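Local coordinates for core protein VP7 (Bluetongue virus, PDB 1BVP) that forms trimeric capsomers that assemble on a VP3 scaffold as part of the inner capsid of the virus, at residues A[267-278]-A[310-321]. Sequence-based numbering, arbitrary orientation.
Sequences IFNVYSFRDHTW and LLLLSTLADVYT
Helix 267-271 meets helix 310-321 at 56°, with the axes 8.4 Å apart, and Val270 lies against Ser314 where the backbones come closest; a loop then leads into helix 276-286, whose first turn packs further along helix 304-323. Val270 divides its branches, CG1 reaching Leu313 CD1 at 3.7 Å while CG2 rests on the backbone near Leu310 O. The Trp278 indole fits as a knob among Leu313, Leu316, Ala317 and Tyr320, Ala317 CA lying over its six-membered ring; with Trp278 CG anti to its own backbone N (chi1 170°), the ring is swung onto the helix. Trp278 CB packs over a face of the Tyr320 ring. At the ring's far end, Tyr320 OH donates to the syn lone pair of Asp275 OD2 (2.9 Å), while Asp275 OD1 caps the new helix by accepting from Trp278 N. The Arg274 guanidinium lies with one face on Ala317 CB, and its NE donates in plane to Thr321 OG1 (3.1 Å, N-H...O angle 160°). Asp318 forms a salt bridge with Arg111 of the second subunit, placing this edge at the trimer interface. Two consecutive helices, joined by a short loop with an Asp N-cap, thus pack across a third in the helical domain of orbivirus VP7.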
loop_
_atom_site.group_PDB
_atom_site.type_symbol
_atom_site.label_atom_id
_atom_site.label_comp_id
_atom_site.label_asym_id
_atom_site.label_seq_id
_atom_site.Cartn_x
_atom_site.Cartn_y
_atom_site.Cartn_z
ATOM N N ILE A 267 2.023 4.257 11.094
ATOM C CA ILE A 267 1.186 3.656 12.116
ATOM C C ILE A 267 1.890 2.423 12.683
ATOM O O ILE A 267 1.976 2.247 13.902
ATOM C CB ILE A 267 -0.183 3.252 11.533
ATOM C CG1 ILE A 267 -1.029 4.509 11.360
ATOM C CG2 ILE A 267 -0.909 2.311 12.516
ATOM C CD1 ILE A 267 -2.197 4.358 10.508
ATOM N N PHE A 268 2.421 1.578 11.808
ATOM C CA PHE A 268 3.135 0.381 12.264
ATOM C C PHE A 268 4.303 0.721 13.196
ATOM O O PHE A 268 4.542 0.039 14.189
ATOM C CB PHE A 268 3.664 -0.432 11.079
ATOM C CG PHE A 268 4.501 -1.605 11.496
ATOM C CD1 PHE A 268 3.930 -2.691 12.144
ATOM C CD2 PHE A 268 5.880 -1.610 11.288
ATOM C CE1 PHE A 268 4.727 -3.767 12.580
ATOM C CE2 PHE A 268 6.682 -2.674 11.721
ATOM C CZ PHE A 268 6.097 -3.755 12.371
ATOM N N ASN A 269 5.070 1.731 12.807
ATOM C CA ASN A 269 6.205 2.179 13.582
ATOM C C ASN A 269 5.777 2.627 14.978
ATOM O O ASN A 269 6.412 2.269 15.954
ATOM C CB ASN A 269 6.905 3.327 12.855
ATOM C CG ASN A 269 8.249 3.692 13.494
ATOM O OD1 ASN A 269 8.587 4.872 13.631
ATOM N ND2 ASN A 269 9.007 2.678 13.908
ATOM N N VAL A 270 4.719 3.430 15.064
ATOM C CA VAL A 270 4.183 3.930 16.344
ATOM C C VAL A 270 3.723 2.806 17.276
ATOM O O VAL A 270 3.967 2.850 18.475
ATOM C CB VAL A 270 2.943 4.823 16.109
ATOM C CG1 VAL A 270 2.239 5.103 17.417
ATOM C CG2 VAL A 270 3.318 6.100 15.356
ATOM N N TYR A 271 3.031 1.807 16.733
ATOM C CA TYR A 271 2.522 0.724 17.568
ATOM C C TYR A 271 3.472 -0.415 17.846
ATOM O O TYR A 271 3.119 -1.345 18.551
ATOM C CB TYR A 271 1.176 0.225 17.057
ATOM C CG TYR A 271 0.055 1.237 17.223
ATOM C CD1 TYR A 271 -0.546 1.439 18.458
ATOM C CD2 TYR A 271 -0.382 2.021 16.150
ATOM C CE1 TYR A 271 -1.558 2.407 18.640
ATOM C CE2 TYR A 271 -1.398 2.993 16.323
ATOM C CZ TYR A 271 -1.970 3.169 17.571
ATOM O OH TYR A 271 -2.969 4.107 17.747
ATOM N N SER A 272 4.681 -0.352 17.310
ATOM C CA SER A 272 5.662 -1.387 17.608
ATOM C C SER A 272 6.026 -1.277 19.076
ATOM O O SER A 272 5.952 -0.201 19.716
ATOM C CB SER A 272 6.903 -1.243 16.767
ATOM O OG SER A 272 6.568 -1.574 15.453
ATOM N N PHE A 273 6.458 -2.409 19.591
ATOM C CA PHE A 273 6.783 -2.533 20.988
ATOM C C PHE A 273 8.035 -1.785 21.429
ATOM O O PHE A 273 7.951 -0.934 22.326
ATOM C CB PHE A 273 6.889 -4.027 21.315
ATOM C CG PHE A 273 7.236 -4.312 22.746
ATOM C CD1 PHE A 273 6.390 -3.877 23.787
ATOM C CD2 PHE A 273 8.406 -5.013 23.060
ATOM C CE1 PHE A 273 6.701 -4.137 25.132
ATOM C CE2 PHE A 273 8.741 -5.282 24.402
ATOM C CZ PHE A 273 7.873 -4.839 25.441
ATOM N N ARG A 274 9.174 -2.133 20.800
ATOM C CA ARG A 274 10.516 -1.582 21.104
ATOM C C ARG A 274 10.975 -2.137 22.465
ATOM O O ARG A 274 11.824 -3.041 22.536
ATOM C CB ARG A 274 10.508 -0.043 21.058
ATOM C CG ARG A 274 10.699 0.415 19.640
ATOM C CD ARG A 274 10.448 1.864 19.442
ATOM N NE ARG A 274 11.090 2.312 18.209
ATOM C CZ ARG A 274 10.479 2.401 17.040
ATOM N NH1 ARG A 274 9.191 2.085 16.963
ATOM N NH2 ARG A 274 11.182 2.712 15.945
ATOM N N ASP A 275 10.353 -1.648 23.530
ATOM C CA ASP A 275 10.634 -2.132 24.867
ATOM C C ASP A 275 9.519 -1.595 25.751
ATOM O O ASP A 275 8.655 -0.799 25.292
ATOM C CB ASP A 275 12.022 -1.698 25.378
ATOM C CG ASP A 275 12.219 -0.164 25.407
ATOM O OD1 ASP A 275 11.318 0.617 25.804
ATOM O OD2 ASP A 275 13.321 0.265 25.037
ATOM N N HIS A 276 9.590 -1.936 27.030
ATOM C CA HIS A 276 8.549 -1.509 27.952
ATOM C C HIS A 276 8.375 -0.041 28.146
ATOM O O HIS A 276 7.259 0.419 28.383
ATOM C CB HIS A 276 8.713 -2.180 29.301
ATOM C CG HIS A 276 8.552 -3.665 29.243
ATOM N ND1 HIS A 276 9.620 -4.521 29.051
ATOM C CD2 HIS A 276 7.441 -4.444 29.270
ATOM C CE1 HIS A 276 9.171 -5.763 28.958
ATOM N NE2 HIS A 276 7.855 -5.742 29.087
ATOM N N THR A 277 9.467 0.702 28.040
ATOM C CA THR A 277 9.398 2.142 28.220
ATOM C C THR A 277 8.691 2.793 27.029
ATOM O O THR A 277 7.742 3.583 27.197
ATOM C CB THR A 277 10.811 2.703 28.464
ATOM O OG1 THR A 277 11.352 2.089 29.646
ATOM C CG2 THR A 277 10.772 4.212 28.656
ATOM N N TRP A 278 9.079 2.406 25.820
ATOM C CA TRP A 278 8.444 2.990 24.663
ATOM C C TRP A 278 6.965 2.613 24.661
ATOM O O TRP A 278 6.070 3.430 24.387
ATOM C CB TRP A 278 9.100 2.480 23.405
ATOM C CG TRP A 278 8.320 2.888 22.223
ATOM C CD1 TRP A 278 7.528 2.095 21.437
ATOM C CD2 TRP A 278 8.145 4.216 21.762
ATOM N NE1 TRP A 278 6.851 2.861 20.528
ATOM C CE2 TRP A 278 7.209 4.171 20.705
ATOM C CE3 TRP A 278 8.683 5.451 22.152
ATOM C CZ2 TRP A 278 6.795 5.315 20.025
ATOM C CZ3 TRP A 278 8.275 6.597 21.481
ATOM C CH2 TRP A 278 7.335 6.519 20.423
ATOM N N LEU A 310 0.203 10.932 14.753
ATOM C CA LEU A 310 0.808 9.689 14.309
ATOM C C LEU A 310 2.149 9.987 13.684
ATOM O O LEU A 310 3.135 9.331 14.037
ATOM C CB LEU A 310 -0.093 8.924 13.317
ATOM C CG LEU A 310 -1.350 8.359 13.995
ATOM C CD1 LEU A 310 -2.331 7.939 12.955
ATOM C CD2 LEU A 310 -1.000 7.225 14.932
ATOM N N LEU A 311 2.203 10.958 12.768
ATOM C CA LEU A 311 3.471 11.306 12.117
ATOM C C LEU A 311 4.533 11.753 13.124
ATOM O O LEU A 311 5.664 11.255 13.128
ATOM C CB LEU A 311 3.262 12.405 11.093
ATOM C CG LEU A 311 2.379 11.913 9.965
ATOM C CD1 LEU A 311 2.307 12.995 8.920
ATOM C CD2 LEU A 311 2.957 10.621 9.380
ATOM N N LEU A 312 4.130 12.659 14.005
ATOM C CA LEU A 312 5.003 13.171 15.038
ATOM C C LEU A 312 5.495 12.031 15.971
ATOM O O LEU A 312 6.701 11.917 16.274
ATOM C CB LEU A 312 4.255 14.270 15.796
ATOM C CG LEU A 312 4.550 15.776 15.576
ATOM C CD1 LEU A 312 5.071 16.085 14.229
ATOM C CD2 LEU A 312 3.318 16.593 15.867
ATOM N N LEU A 313 4.591 11.144 16.375
ATOM C CA LEU A 313 4.982 10.030 17.242
ATOM C C LEU A 313 5.911 9.048 16.535
ATOM O O LEU A 313 6.804 8.501 17.155
ATOM C CB LEU A 313 3.759 9.291 17.722
ATOM C CG LEU A 313 3.509 9.231 19.212
ATOM C CD1 LEU A 313 2.404 8.215 19.388
ATOM C CD2 LEU A 313 4.743 8.812 19.999
ATOM N N SER A 314 5.700 8.818 15.242
ATOM C CA SER A 314 6.542 7.911 14.468
ATOM C C SER A 314 7.978 8.425 14.438
ATOM O O SER A 314 8.937 7.666 14.647
ATOM C CB SER A 314 6.001 7.777 13.048
ATOM O OG SER A 314 6.724 6.762 12.381
ATOM N N THR A 315 8.127 9.724 14.185
ATOM C CA THR A 315 9.436 10.343 14.197
ATOM C C THR A 315 10.040 10.228 15.608
ATOM O O THR A 315 11.205 9.834 15.761
ATOM C CB THR A 315 9.337 11.809 13.789
ATOM O OG1 THR A 315 8.700 11.883 12.516
ATOM C CG2 THR A 315 10.726 12.440 13.662
ATOM N N LEU A 316 9.262 10.534 16.645
ATOM C CA LEU A 316 9.786 10.413 18.005
ATOM C C LEU A 316 10.266 8.987 18.283
ATOM O O LEU A 316 11.256 8.791 19.007
ATOM C CB LEU A 316 8.756 10.833 19.040
ATOM C CG LEU A 316 9.194 10.843 20.508
ATOM C CD1 LEU A 316 10.179 11.970 20.733
ATOM C CD2 LEU A 316 7.969 11.074 21.415
ATOM N N ALA A 317 9.623 7.994 17.665
ATOM C CA ALA A 317 10.039 6.596 17.865
ATOM C C ALA A 317 11.405 6.401 17.259
ATOM O O ALA A 317 12.242 5.674 17.812
ATOM C CB ALA A 317 9.077 5.649 17.254
ATOM N N ASP A 318 11.638 7.027 16.111
ATOM C CA ASP A 318 12.953 6.913 15.485
ATOM C C ASP A 318 14.014 7.573 16.361
ATOM O O ASP A 318 15.101 7.025 16.533
ATOM C CB ASP A 318 12.967 7.562 14.128
ATOM C CG ASP A 318 12.138 6.819 13.120
ATOM O OD1 ASP A 318 11.997 5.576 13.224
ATOM O OD2 ASP A 318 11.683 7.498 12.186
ATOM N N VAL A 319 13.694 8.742 16.923
ATOM C CA VAL A 319 14.628 9.425 17.812
ATOM C C VAL A 319 14.923 8.512 18.999
ATOM O O VAL A 319 16.082 8.326 19.366
ATOM C CB VAL A 319 14.069 10.766 18.335
ATOM C CG1 VAL A 319 14.976 11.310 19.440
ATOM C CG2 VAL A 319 13.984 11.768 17.200
ATOM N N TYR A 320 13.877 7.898 19.552
ATOM C CA TYR A 320 14.026 6.995 20.689
ATOM C C TYR A 320 15.011 5.909 20.331
ATOM O O TYR A 320 15.889 5.515 21.120
ATOM C CB TYR A 320 12.691 6.338 21.012
ATOM C CG TYR A 320 12.725 5.450 22.243
ATOM C CD1 TYR A 320 12.466 5.980 23.521
ATOM C CD2 TYR A 320 13.010 4.076 22.144
ATOM C CE1 TYR A 320 12.487 5.159 24.683
ATOM C CE2 TYR A 320 13.042 3.250 23.298
ATOM C CZ TYR A 320 12.777 3.803 24.555
ATOM O OH TYR A 320 12.794 3.010 25.685
ATOM N N THR A 321 14.820 5.373 19.147
ATOM C CA THR A 321 15.688 4.321 18.679
ATOM C C THR A 321 17.158 4.736 18.586
ATOM O O THR A 321 18.014 3.933 18.943
ATOM C CB THR A 321 15.116 3.712 17.365
ATOM O OG1 THR A 321 14.152 2.719 17.723
ATOM C CG2 THR A 321 16.178 3.078 16.495
#